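Local coordinates for protein cytochrome c (PDB 3CP5) that carries a single covalently attached heme c and probably transfers electrons, at residues N42-A47 and E107-A112; H49-R54 and A59-T64; M73-M76 and G81-Q84. All coordinates share one frame; numbering follows the deposited sequence.

Interaction 1 (N42-A47 and E107-A112); sequences NTYCTA and EEQARA. With HEC (heme c), chain C.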
loop_
_atom_site.group_PDB
_atom_site.type_symbol
_atom_site.label_atom_id
_atom_site.label_comp_id
_atom_site.label_asym_id
_atom_site.label_seq_id
_atom_site.Cartn_x
_atom_site.Cartn_y
_atom_site.Cartn_z
ATOM N N ASN A 42 -11.484 4.035 1.293
ATOM C CA ASN A 42 -12.257 5.271 1.344
ATOM C C ASN A 42 -11.988 6.061 2.614
ATOM O O ASN A 42 -11.824 7.282 2.604
ATOM C CB ASN A 42 -13.758 4.952 1.227
ATOM C CG ASN A 42 -14.511 6.279 1.302
ATOM O OD1 ASN A 42 -14.981 6.675 2.357
ATOM N ND2 ASN A 42 -14.605 6.995 0.205
ATOM N N THR A 43 -11.941 5.341 3.732
ATOM C CA THR A 43 -11.770 5.952 5.046
ATOM C C THR A 43 -10.380 6.537 5.277
ATOM O O THR A 43 -10.192 7.645 5.798
ATOM C CB THR A 43 -12.025 4.858 6.144
ATOM O OG1 THR A 43 -13.389 4.425 6.063
ATOM C CG2 THR A 43 -11.784 5.383 7.526
ATOM N N TYR A 44 -9.340 5.781 4.890
ATOM C CA TYR A 44 -7.960 6.092 5.216
ATOM C C TYR A 44 -7.141 6.691 4.075
ATOM O O TYR A 44 -6.119 7.339 4.374
ATOM C CB TYR A 44 -7.225 4.860 5.736
ATOM C CG TYR A 44 -7.533 4.361 7.122
ATOM C CD1 TYR A 44 -8.560 3.489 7.416
ATOM C CD2 TYR A 44 -6.759 4.776 8.206
ATOM C CE1 TYR A 44 -8.814 3.057 8.701
ATOM C CE2 TYR A 44 -6.996 4.334 9.493
ATOM C CZ TYR A 44 -8.037 3.471 9.753
ATOM O OH TYR A 44 -8.297 3.001 11.021
ATOM N N CYS A 45 -7.494 6.432 2.822
ATOM C CA CYS A 45 -6.548 6.644 1.740
ATOM C C CYS A 45 -7.029 7.624 0.675
ATOM O O CYS A 45 -6.171 8.330 0.068
ATOM C CB CYS A 45 -6.224 5.307 1.040
ATOM S SG CYS A 45 -5.961 3.873 2.108
ATOM N N THR A 46 -8.311 7.742 0.409
ATOM C CA THR A 46 -8.901 8.576 -0.601
ATOM C C THR A 46 -8.655 10.058 -0.372
ATOM O O THR A 46 -8.727 10.903 -1.235
ATOM C CB THR A 46 -10.412 8.259 -0.760
ATOM O OG1 THR A 46 -10.490 7.019 -1.487
ATOM C CG2 THR A 46 -11.141 9.333 -1.520
ATOM N N ALA A 47 -8.341 10.474 0.840
ATOM C CA ALA A 47 -8.020 11.862 1.099
ATOM C C ALA A 47 -6.802 12.296 0.284
ATOM O O ALA A 47 -6.654 13.470 -0.003
ATOM C CB ALA A 47 -7.742 12.047 2.584
ATOM N N GLU A 107 -2.457 -4.744 11.110
ATOM C CA GLU A 107 -2.115 -5.611 9.985
ATOM C C GLU A 107 -3.390 -6.084 9.263
ATOM O O GLU A 107 -3.367 -6.209 8.017
ATOM C CB GLU A 107 -1.212 -6.782 10.431
ATOM C CG GLU A 107 -0.987 -7.826 9.373
ATOM C CD GLU A 107 -1.976 -8.968 9.211
ATOM O OE1 GLU A 107 -2.676 -9.255 10.205
ATOM O OE2 GLU A 107 -2.075 -9.457 8.064
ATOM N N GLU A 108 -4.451 -6.500 9.958
ATOM C CA GLU A 108 -5.627 -7.009 9.233
ATOM C C GLU A 108 -6.284 -5.939 8.351
ATOM O O GLU A 108 -6.717 -6.251 7.286
ATOM C CB GLU A 108 -6.731 -7.637 10.105
ATOM C CG GLU A 108 -7.790 -8.401 9.261
ATOM C CD GLU A 108 -8.899 -7.587 8.573
ATOM O OE1 GLU A 108 -9.198 -6.455 8.968
ATOM O OE2 GLU A 108 -9.492 -8.183 7.652
ATOM N N GLN A 109 -6.320 -4.686 8.838
ATOM C CA GLN A 109 -6.839 -3.609 8.011
ATOM C C GLN A 109 -5.985 -3.446 6.772
ATOM O O GLN A 109 -6.503 -3.324 5.668
ATOM C CB GLN A 109 -6.884 -2.280 8.750
ATOM C CG GLN A 109 -7.941 -2.235 9.864
ATOM C CD GLN A 109 -7.703 -0.960 10.654
ATOM O OE1 GLN A 109 -6.660 -0.819 11.291
ATOM N NE2 GLN A 109 -8.630 0.013 10.567
ATOM N N ALA A 110 -4.657 -3.438 6.959
ATOM C CA ALA A 110 -3.773 -3.259 5.810
ATOM C C ALA A 110 -3.918 -4.433 4.840
ATOM O O ALA A 110 -3.911 -4.256 3.607
ATOM C CB ALA A 110 -2.327 -3.092 6.284
ATOM N N ARG A 111 -4.078 -5.659 5.351
ATOM C CA ARG A 111 -4.213 -6.824 4.457
ATOM C C ARG A 111 -5.500 -6.749 3.648
ATOM O O ARG A 111 -5.536 -7.142 2.466
ATOM C CB ARG A 111 -4.101 -8.068 5.314
ATOM C CG ARG A 111 -4.223 -9.382 4.531
ATOM C CD ARG A 111 -3.101 -9.490 3.489
ATOM N NE ARG A 111 -3.267 -10.648 2.617
ATOM C CZ ARG A 111 -4.023 -10.681 1.506
ATOM N NH1 ARG A 111 -4.717 -9.641 1.061
ATOM N NH2 ARG A 111 -4.062 -11.812 0.823
ATOM N N ALA A 112 -6.587 -6.221 4.225
ATOM C CA ALA A 112 -7.837 -5.989 3.486
ATOM C C ALA A 112 -7.664 -4.968 2.384
ATOM O O ALA A 112 -8.095 -5.136 1.249
ATOM C CB ALA A 112 -8.962 -5.615 4.465
HETATM FE FE HEC C . -0.017 6.905 0.569
HETATM C CHA HEC C . 2.874 6.838 -1.254
HETATM C CHB HEC C . -0.565 3.615 -0.129
HETATM C CHC HEC C . -2.715 6.937 2.689
HETATM C CHD HEC C . 0.198 10.277 0.789
HETATM N NA HEC C . 0.946 5.532 -0.495
HETATM C C1A HEC C . 2.174 5.645 -1.151
HETATM C C2A HEC C . 2.573 4.350 -1.645
HETATM C C3A HEC C . 1.608 3.463 -1.362
HETATM C C4A HEC C . 0.602 4.204 -0.612
HETATM C CMA HEC C . 1.545 1.961 -1.714
HETATM C CAA HEC C . 3.804 4.048 -2.533
HETATM C CBA HEC C . 3.500 4.125 -4.030
HETATM C CGA HEC C . 4.625 3.610 -4.897
HETATM O O1A HEC C . 4.564 3.864 -6.144
HETATM O O2A HEC C . 5.533 2.912 -4.372
HETATM N NB HEC C . -1.409 5.585 1.130
HETATM C C1B HEC C . -1.528 4.306 0.620
HETATM C C2B HEC C . -2.676 3.670 1.211
HETATM C C3B HEC C . -3.261 4.548 2.076
HETATM C C4B HEC C . -2.454 5.749 2.016
HETATM C CMB HEC C . -3.112 2.230 0.842
HETATM C CAB HEC C . -4.412 4.284 3.068
HETATM C CBB HEC C . -4.166 3.225 3.972
HETATM N NC HEC C . -1.003 8.305 1.597
HETATM C C1C HEC C . -2.084 8.148 2.464
HETATM C C2C HEC C . -2.503 9.427 2.998
HETATM C C3C HEC C . -1.703 10.369 2.474
HETATM C C4C HEC C . -0.812 9.690 1.563
HETATM C CMC HEC C . -3.792 9.599 3.792
HETATM C CAC HEC C . -1.864 11.919 2.522
HETATM C CBC HEC C . -1.852 12.443 3.844
HETATM N ND HEC C . 1.292 8.261 -0.095
HETATM C C1D HEC C . 1.192 9.635 0.088
HETATM C C2D HEC C . 2.317 10.291 -0.581
HETATM C C3D HEC C . 3.107 9.316 -1.046
HETATM C C4D HEC C . 2.421 8.062 -0.812
HETATM C CMD HEC C . 2.485 11.835 -0.546
HETATM C CAD HEC C . 4.491 9.410 -1.714
HETATM C CBD HEC C . 5.598 9.250 -0.643
HETATM C CGD HEC C . 5.500 10.383 0.353
HETATM O O1D HEC C . 5.267 10.119 1.568
HETATM O O2D HEC C . 5.649 11.563 -0.145
#

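Interaction 2 (H49-R54 and A59-T64); sequences HRLDER and ALRDVT. With HEC (heme c), chain C.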
loop_
_atom_site.group_PDB
_atom_site.type_symbol
_atom_site.label_atom_id
_atom_site.label_comp_id
_atom_site.label_asym_id
_atom_site.label_seq_id
_atom_site.Cartn_x
_atom_site.Cartn_y
_atom_site.Cartn_z
ATOM N N HIS A 49 -5.068 9.844 -2.250
ATOM C CA HIS A 49 -4.794 9.039 -3.420
ATOM C C HIS A 49 -6.040 8.814 -4.266
ATOM O O HIS A 49 -7.111 8.591 -3.695
ATOM C CB HIS A 49 -4.254 7.673 -3.015
ATOM C CG HIS A 49 -2.891 7.558 -2.415
ATOM N ND1 HIS A 49 -1.722 7.575 -3.159
ATOM C CD2 HIS A 49 -2.519 7.371 -1.106
ATOM C CE1 HIS A 49 -0.679 7.423 -2.313
ATOM N NE2 HIS A 49 -1.144 7.312 -1.059
ATOM N N ARG A 50 -5.868 8.796 -5.582
ATOM C CA ARG A 50 -6.785 8.346 -6.619
ATOM C C ARG A 50 -6.267 7.076 -7.270
ATOM O O ARG A 50 -5.065 6.794 -7.156
ATOM C CB ARG A 50 -6.949 9.462 -7.648
ATOM C CG ARG A 50 -7.492 10.743 -7.068
ATOM C CD ARG A 50 -8.985 10.765 -7.079
ATOM N NE ARG A 50 -9.409 12.030 -6.468
ATOM C CZ ARG A 50 -9.384 12.292 -5.169
ATOM N NH1 ARG A 50 -8.952 11.416 -4.259
ATOM N NH2 ARG A 50 -9.798 13.489 -4.757
ATOM N N LEU A 51 -7.148 6.328 -7.937
ATOM C CA LEU A 51 -6.653 5.123 -8.577
ATOM C C LEU A 51 -5.930 5.408 -9.892
ATOM O O LEU A 51 -4.917 4.765 -10.172
ATOM C CB LEU A 51 -7.841 4.196 -8.792
ATOM C CG LEU A 51 -8.514 3.590 -7.554
ATOM C CD1 LEU A 51 -9.640 2.654 -7.961
ATOM C CD2 LEU A 51 -7.500 2.881 -6.663
ATOM N N ASP A 52 -6.450 6.385 -10.684
ATOM C CA ASP A 52 -6.001 6.575 -12.059
ATOM C C ASP A 52 -5.283 7.877 -12.360
ATOM O O ASP A 52 -5.029 8.188 -13.528
ATOM C CB ASP A 52 -7.189 6.372 -13.003
ATOM C CG ASP A 52 -7.827 5.009 -12.928
ATOM O OD1 ASP A 52 -7.111 4.004 -13.083
ATOM O OD2 ASP A 52 -9.055 4.900 -12.804
ATOM N N GLU A 53 -4.989 8.638 -11.335
ATOM C CA GLU A 53 -4.190 9.848 -11.546
ATOM C C GLU A 53 -3.478 10.268 -10.269
ATOM O O GLU A 53 -3.822 9.814 -9.167
ATOM C CB GLU A 53 -5.076 10.977 -12.073
ATOM C CG GLU A 53 -6.105 11.423 -11.074
ATOM C CD GLU A 53 -7.058 12.499 -11.526
ATOM O OE1 GLU A 53 -7.033 12.870 -12.722
ATOM O OE2 GLU A 53 -7.888 12.980 -10.706
ATOM N N ARG A 54 -2.468 11.096 -10.445
ATOM C CA ARG A 54 -1.782 11.686 -9.310
ATOM C C ARG A 54 -2.731 12.620 -8.581
ATOM O O ARG A 54 -3.625 13.241 -9.178
ATOM C CB ARG A 54 -0.581 12.526 -9.750
ATOM C CG ARG A 54 0.374 11.802 -10.626
ATOM C CD ARG A 54 1.651 12.578 -10.920
ATOM N NE ARG A 54 2.696 11.553 -10.946
ATOM C CZ ARG A 54 3.499 11.172 -11.912
ATOM N NH1 ARG A 54 3.466 11.746 -13.106
ATOM N NH2 ARG A 54 4.379 10.191 -11.684
ATOM N N ALA A 59 -0.860 7.793 -8.061
ATOM C CA ALA A 59 -1.935 6.914 -8.455
ATOM C C ALA A 59 -1.657 5.506 -8.004
ATOM O O ALA A 59 -0.531 5.006 -8.073
ATOM C CB ALA A 59 -2.058 6.924 -9.991
ATOM N N LEU A 60 -2.684 4.782 -7.577
ATOM C CA LEU A 60 -2.549 3.474 -6.998
ATOM C C LEU A 60 -3.114 2.296 -7.750
ATOM O O LEU A 60 -2.876 1.163 -7.302
ATOM C CB LEU A 60 -2.981 3.400 -5.527
ATOM C CG LEU A 60 -2.225 4.321 -4.551
ATOM C CD1 LEU A 60 -2.825 4.189 -3.156
ATOM C CD2 LEU A 60 -0.726 4.036 -4.530
ATOM N N ARG A 61 -3.883 2.425 -8.809
ATOM C CA ARG A 61 -4.535 1.283 -9.404
ATOM C C ARG A 61 -3.562 0.145 -9.751
ATOM O O ARG A 61 -3.879 -1.022 -9.561
ATOM C CB ARG A 61 -5.321 1.584 -10.690
ATOM C CG ARG A 61 -6.168 0.326 -11.075
ATOM C CD ARG A 61 -6.896 0.584 -12.365
ATOM N NE ARG A 61 -7.953 1.563 -12.204
ATOM C CZ ARG A 61 -9.140 1.297 -11.680
ATOM N NH1 ARG A 61 -9.493 0.112 -11.238
ATOM N NH2 ARG A 61 -10.046 2.284 -11.597
ATOM N N ASP A 62 -2.380 0.545 -10.247
ATOM C CA ASP A 62 -1.448 -0.510 -10.642
ATOM C C ASP A 62 -0.347 -0.707 -9.629
ATOM O O ASP A 62 0.647 -1.376 -9.974
ATOM C CB ASP A 62 -0.939 -0.275 -12.060
ATOM C CG ASP A 62 -2.052 -0.632 -13.061
ATOM O OD1 ASP A 62 -3.022 -1.415 -12.921
ATOM O OD2 ASP A 62 -1.947 -0.032 -14.142
ATOM N N VAL A 63 -0.501 -0.298 -8.384
ATOM C CA VAL A 63 0.614 -0.459 -7.404
ATOM C C VAL A 63 0.966 -1.913 -7.168
ATOM O O VAL A 63 2.158 -2.213 -6.992
ATOM C CB VAL A 63 0.325 0.302 -6.112
ATOM C CG1 VAL A 63 -0.708 -0.357 -5.221
ATOM C CG2 VAL A 63 1.641 0.504 -5.369
ATOM N N THR A 64 0.002 -2.842 -7.181
ATOM C CA THR A 64 0.323 -4.259 -7.030
ATOM C C THR A 64 0.999 -4.876 -8.267
ATOM O O THR A 64 1.511 -6.004 -8.158
ATOM C CB THR A 64 -0.890 -5.102 -6.647
ATOM O OG1 THR A 64 -1.917 -5.012 -7.667
ATOM C CG2 THR A 64 -1.414 -4.647 -5.291
HETATM FE FE HEC C . -0.017 6.905 0.569
HETATM C CHA HEC C . 2.874 6.838 -1.254
HETATM C CHB HEC C . -0.565 3.615 -0.129
HETATM C CHC HEC C . -2.715 6.937 2.689
HETATM C CHD HEC C . 0.198 10.277 0.789
HETATM N NA HEC C . 0.946 5.532 -0.495
HETATM C C1A HEC C . 2.174 5.645 -1.151
HETATM C C2A HEC C . 2.573 4.350 -1.645
HETATM C C3A HEC C . 1.608 3.463 -1.362
HETATM C C4A HEC C . 0.602 4.204 -0.612
HETATM C CMA HEC C . 1.545 1.961 -1.714
HETATM C CAA HEC C . 3.804 4.048 -2.533
HETATM C CBA HEC C . 3.500 4.125 -4.030
HETATM C CGA HEC C . 4.625 3.610 -4.897
HETATM O O1A HEC C . 4.564 3.864 -6.144
HETATM O O2A HEC C . 5.533 2.912 -4.372
HETATM N NB HEC C . -1.409 5.585 1.130
HETATM C C1B HEC C . -1.528 4.306 0.620
HETATM C C2B HEC C . -2.676 3.670 1.211
HETATM C C3B HEC C . -3.261 4.548 2.076
HETATM C C4B HEC C . -2.454 5.749 2.016
HETATM C CMB HEC C . -3.112 2.230 0.842
HETATM C CAB HEC C . -4.412 4.284 3.068
HETATM C CBB HEC C . -4.166 3.225 3.972
HETATM N NC HEC C . -1.003 8.305 1.597
HETATM C C1C HEC C . -2.084 8.148 2.464
HETATM C C2C HEC C . -2.503 9.427 2.998
HETATM C C3C HEC C . -1.703 10.369 2.474
HETATM C C4C HEC C . -0.812 9.690 1.563
HETATM C CMC HEC C . -3.792 9.599 3.792
HETATM C CAC HEC C . -1.864 11.919 2.522
HETATM C CBC HEC C . -1.852 12.443 3.844
HETATM N ND HEC C . 1.292 8.261 -0.095
HETATM C C1D HEC C . 1.192 9.635 0.088
HETATM C C2D HEC C . 2.317 10.291 -0.581
HETATM C C3D HEC C . 3.107 9.316 -1.046
HETATM C C4D HEC C . 2.421 8.062 -0.812
HETATM C CMD HEC C . 2.485 11.835 -0.546
HETATM C CAD HEC C . 4.491 9.410 -1.714
HETATM C CBD HEC C . 5.598 9.250 -0.643
HETATM C CGD HEC C . 5.500 10.383 0.353
HETATM O O1D HEC C . 5.267 10.119 1.568
HETATM O O2D HEC C . 5.649 11.563 -0.145
#

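Interaction 3 (M73-M76 and G81-Q84); sequences MNVM and GMIQ. With HEC (heme c), chain C.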
loop_
_atom_site.group_PDB
_atom_site.type_symbol
_atom_site.label_atom_id
_atom_site.label_comp_id
_atom_site.label_asym_id
_atom_site.label_seq_id
_atom_site.Cartn_x
_atom_site.Cartn_y
_atom_site.Cartn_z
ATOM N N MET A 73 2.256 -3.343 2.180
ATOM C CA MET A 73 1.824 -3.461 3.575
ATOM C C MET A 73 2.641 -2.574 4.488
ATOM O O MET A 73 2.091 -1.893 5.365
ATOM C CB MET A 73 1.949 -4.925 4.054
ATOM C CG MET A 73 1.026 -5.883 3.324
ATOM S SD MET A 73 -0.649 -5.746 3.983
ATOM C CE MET A 73 -0.446 -6.547 5.564
ATOM N N ASN A 74 3.967 -2.535 4.304
ATOM C CA ASN A 74 4.796 -1.750 5.240
ATOM C C ASN A 74 4.739 -0.250 5.002
ATOM O O ASN A 74 4.944 0.531 5.922
ATOM C CB ASN A 74 6.224 -2.307 5.197
ATOM C CG ASN A 74 6.317 -3.625 5.929
ATOM O OD1 ASN A 74 5.462 -3.990 6.738
ATOM N ND2 ASN A 74 7.331 -4.407 5.685
ATOM N N VAL A 75 4.453 0.196 3.777
ATOM C CA VAL A 75 4.157 1.619 3.537
ATOM C C VAL A 75 2.917 2.015 4.333
ATOM O O VAL A 75 2.896 3.065 4.981
ATOM C CB VAL A 75 3.987 1.918 2.032
ATOM C CG1 VAL A 75 3.397 3.303 1.848
ATOM C CG2 VAL A 75 5.314 1.823 1.278
ATOM N N MET A 76 1.852 1.182 4.327
ATOM C CA MET A 76 0.658 1.462 5.110
ATOM C C MET A 76 0.871 1.449 6.618
ATOM O O MET A 76 0.353 2.328 7.348
ATOM C CB MET A 76 -0.473 0.446 4.759
ATOM C CG MET A 76 -1.118 0.655 3.403
ATOM S SD MET A 76 -2.574 -0.446 3.317
ATOM C CE MET A 76 -1.966 -1.801 2.325
ATOM N N GLY A 81 9.110 4.628 8.759
ATOM C CA GLY A 81 10.262 3.773 8.572
ATOM C C GLY A 81 10.581 3.526 7.106
ATOM O O GLY A 81 11.739 3.468 6.728
ATOM N N MET A 82 9.537 3.397 6.287
ATOM C CA MET A 82 9.762 3.222 4.861
ATOM C C MET A 82 10.372 4.468 4.245
ATOM O O MET A 82 11.253 4.382 3.387
ATOM C CB MET A 82 8.458 2.781 4.175
ATOM C CG MET A 82 8.028 1.389 4.617
ATOM S SD MET A 82 9.106 0.021 4.081
ATOM C CE MET A 82 8.583 -0.144 2.373
ATOM N N ILE A 83 9.919 5.646 4.674
ATOM C CA ILE A 83 10.481 6.876 4.142
ATOM C C ILE A 83 11.921 7.010 4.597
ATOM O O ILE A 83 12.765 7.492 3.835
ATOM C CB ILE A 83 9.635 8.101 4.600
ATOM C CG1 ILE A 83 8.307 8.132 3.861
ATOM C CG2 ILE A 83 10.438 9.367 4.474
ATOM C CD1 ILE A 83 7.236 8.973 4.451
ATOM N N GLN A 84 12.265 6.581 5.801
ATOM C CA GLN A 84 13.618 6.689 6.308
ATOM C C GLN A 84 14.573 5.689 5.671
ATOM O O GLN A 84 15.784 6.027 5.513
ATOM C CB GLN A 84 13.599 6.435 7.818
ATOM C CG GLN A 84 12.937 7.516 8.646
ATOM C CD GLN A 84 12.676 7.077 10.081
ATOM O OE1 GLN A 84 12.674 5.897 10.444
ATOM N NE2 GLN A 84 12.436 8.074 10.911
HETATM FE FE HEC C . -0.017 6.905 0.569
HETATM C CHA HEC C . 2.874 6.838 -1.254
HETATM C CHB HEC C . -0.565 3.615 -0.129
HETATM C CHC HEC C . -2.715 6.937 2.689
HETATM C CHD HEC C . 0.198 10.277 0.789
HETATM N NA HEC C . 0.946 5.532 -0.495
HETATM C C1A HEC C . 2.174 5.645 -1.151
HETATM C C2A HEC C . 2.573 4.350 -1.645
HETATM C C3A HEC C . 1.608 3.463 -1.362
HETATM C C4A HEC C . 0.602 4.204 -0.612
HETATM C CMA HEC C . 1.545 1.961 -1.714
HETATM C CAA HEC C . 3.804 4.048 -2.533
HETATM C CBA HEC C . 3.500 4.125 -4.030
HETATM C CGA HEC C . 4.625 3.610 -4.897
HETATM O O1A HEC C . 4.564 3.864 -6.144
HETATM O O2A HEC C . 5.533 2.912 -4.372
HETATM N NB HEC C . -1.409 5.585 1.130
HETATM C C1B HEC C . -1.528 4.306 0.620
HETATM C C2B HEC C . -2.676 3.670 1.211
HETATM C C3B HEC C . -3.261 4.548 2.076
HETATM C C4B HEC C . -2.454 5.749 2.016
HETATM C CMB HEC C . -3.112 2.230 0.842
HETATM C CAB HEC C . -4.412 4.284 3.068
HETATM C CBB HEC C . -4.166 3.225 3.972
HETATM N NC HEC C . -1.003 8.305 1.597
HETATM C C1C HEC C . -2.084 8.148 2.464
HETATM C C2C HEC C . -2.503 9.427 2.998
HETATM C C3C HEC C . -1.703 10.369 2.474
HETATM C C4C HEC C . -0.812 9.690 1.563
HETATM C CMC HEC C . -3.792 9.599 3.792
HETATM C CAC HEC C . -1.864 11.919 2.522
HETATM C CBC HEC C . -1.852 12.443 3.844
HETATM N ND HEC C . 1.292 8.261 -0.095
HETATM C C1D HEC C . 1.192 9.635 0.088
HETATM C C2D HEC C . 2.317 10.291 -0.581
HETATM C C3D HEC C . 3.107 9.316 -1.046
HETATM C C4D HEC C . 2.421 8.062 -0.812
HETATM C CMD HEC C . 2.485 11.835 -0.546
HETATM C CAD HEC C . 4.491 9.410 -1.714
HETATM C CBD HEC C . 5.598 9.250 -0.643
HETATM C CGD HEC C . 5.500 10.383 0.353
HETATM O O1D HEC C . 5.267 10.119 1.568
HETATM O O2D HEC C . 5.649 11.563 -0.145
#

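Interaction 1 (N42-A47 and E107-A112)
Tyr44 and Gln109 reach across to each other from the end of helix 31-44 and the first turn of helix 107-123. Their CA atoms are 10.2 Å apart, so two long side chains span the distance, and the amide nitrogen reaches the hydroxyl end of the ring. The two side chains cross at about a right angle. The phenol ring and the amide of Gln109 are likewise almost perpendicular, 85° between planes. Gln109 NE2 donates to Tyr44 OH at 3.0 Å, and the hydroxyl lies 18° out of the amide plane. The same nitrogen, Gln109 NE2, stands obliquely to the ring, 3.6 Å from Tyr44 CE1. Gln109 starts with CG beside its own backbone N (chi1 -69°) and then runs extended, which carries the amide out to the tyrosine. The other end of that amide is used too: Gln109 OE1 accepts from Ser106 N, so both ends of the group are held and its rotation is probably fixed. The side chain of Tyr44 also touches Met103 and Leu105. At its root, Tyr44 CB lies 3.9 Å from heme CBB. The next residue, Cys45, is bonded through SG to heme CAB at 1.9 Å. The contact therefore joins the C-terminal helix to the chain just where it takes up the heme. Cys45, Cys48 and His49 form the CXXCH heme-attachment motif of c-type cytochromes.

Interaction 2 (H49-R54 and A59-T64)
Arg61 grips Asp52 side-on with two nitrogens, one to each carboxylate oxygen. Arg61 NE donates to Asp52 OD1 at 2.7 Å, and Arg61 NH2 to Asp52 OD2 at 3.0 Å. Both bonds are nearly straight, and both oxygens are met on their syn side. The two planes are 20° apart, nearly coplanar. The third nitrogen of the guanidinium, Arg61 NH1, donates to Val120 O in the C-terminal helix. Leu51 CD1 lies over one face of the group, 3.7 Å from Arg61 NH2. Two backbone bonds close the loop beside this pair. Arg61 N donates to Leu51 O at 2.9 Å, and Leu60 N gives to Arg50 O at 3.1 Å. Ala59 CA adds a CA-H...O contact to Arg50 O.

On the heme side, both imidazole nitrogens of His49 are in use. His49 NE2 binds the heme iron at 2.0 Å, opposite Met100 SD, and ND1 is hydrogen-bonded to Pro58 O. Leu60 CD1 sits over one face of the ring, 3.6 Å from the His49 ring centroid, in a CH-pi contact. That methyl, Leu60 CD1, is also 3.8 Å from heme CHB. The salt bridge and the two backbone bonds tie segment 49-54 to segment 59-64. The bond to Pro58 O would fix the rotation of the imidazole and probably make it a more electron-rich ligand.

Interaction 3 (M73-M76 and G81-Q84)
The helical segments 73-76 and 81-84 come closest at Val75 and Met82, whose CA atoms are 6.0 Å apart. Met82 does the reaching. Met82 CG lies 3.5 Å from Asn74 O, against the backbone of the facing helix. The chain then bends at both chi2 and chi3, -68° and -78°. This folds it back over segment 73-76 instead of letting it run on. The sulfur, Met82 SD, comes to rest 3.9 Å from Asn74 CB. The terminal methyl, Met82 CE, meets Val75 CG2 at 4.0 Å, and these two side chains cross at about a right angle. The side-chain contacts are apolar, and the Met82 chain also packs on the carbonyl of Asn74. The buried amide of Asn74 finds its partners in the N-terminal part of the chain, with OD1 accepting from Val20 N and ND2 donating to Ala14 O.

Val75 turns its other branch to the heme. Val75 CG1 is anti to the backbone N (chi1 168°) and touches heme C3A at 3.7 Å. Met76 points away from segment 81-84, and Met76 CG lies 3.6 Å from the heme methyl CMB. With an alanine at Met76, that methyl would probably lose the CG and SD atoms packed on it, and a gap would open towards Ala110 and Ile113.

Helix 69-77 lies against the heme through Val75 and Met76, while Ile83 of helix 79-85 reaches a heme propionate. Around them, Met89 of helix 87-96 packs on Val75, Met82 and Ile83, helix 10-17 touches Met82, and helix 107-123 lies against Met73 and Met76.

From the N terminus, the chain first enters interaction 1 at the end of helix 31-44, and this contact closes only when helix 107-123 begins. Interactions 2 and 3 are both nested inside that long loop, in series, and none of the contacts cross. Interaction 2 closes a short loop just after the heme attachment. Interaction 3 then closes the turn between helices 69-77 and 79-85. The centres of interactions 2 and 3 are about 17 Å apart, on opposite sides of the centre of the chain, and the two do not touch. Interactions 1 and 3 do meet, where Met73 and Met76 pack on Ala110. All three contacts touch the same heme.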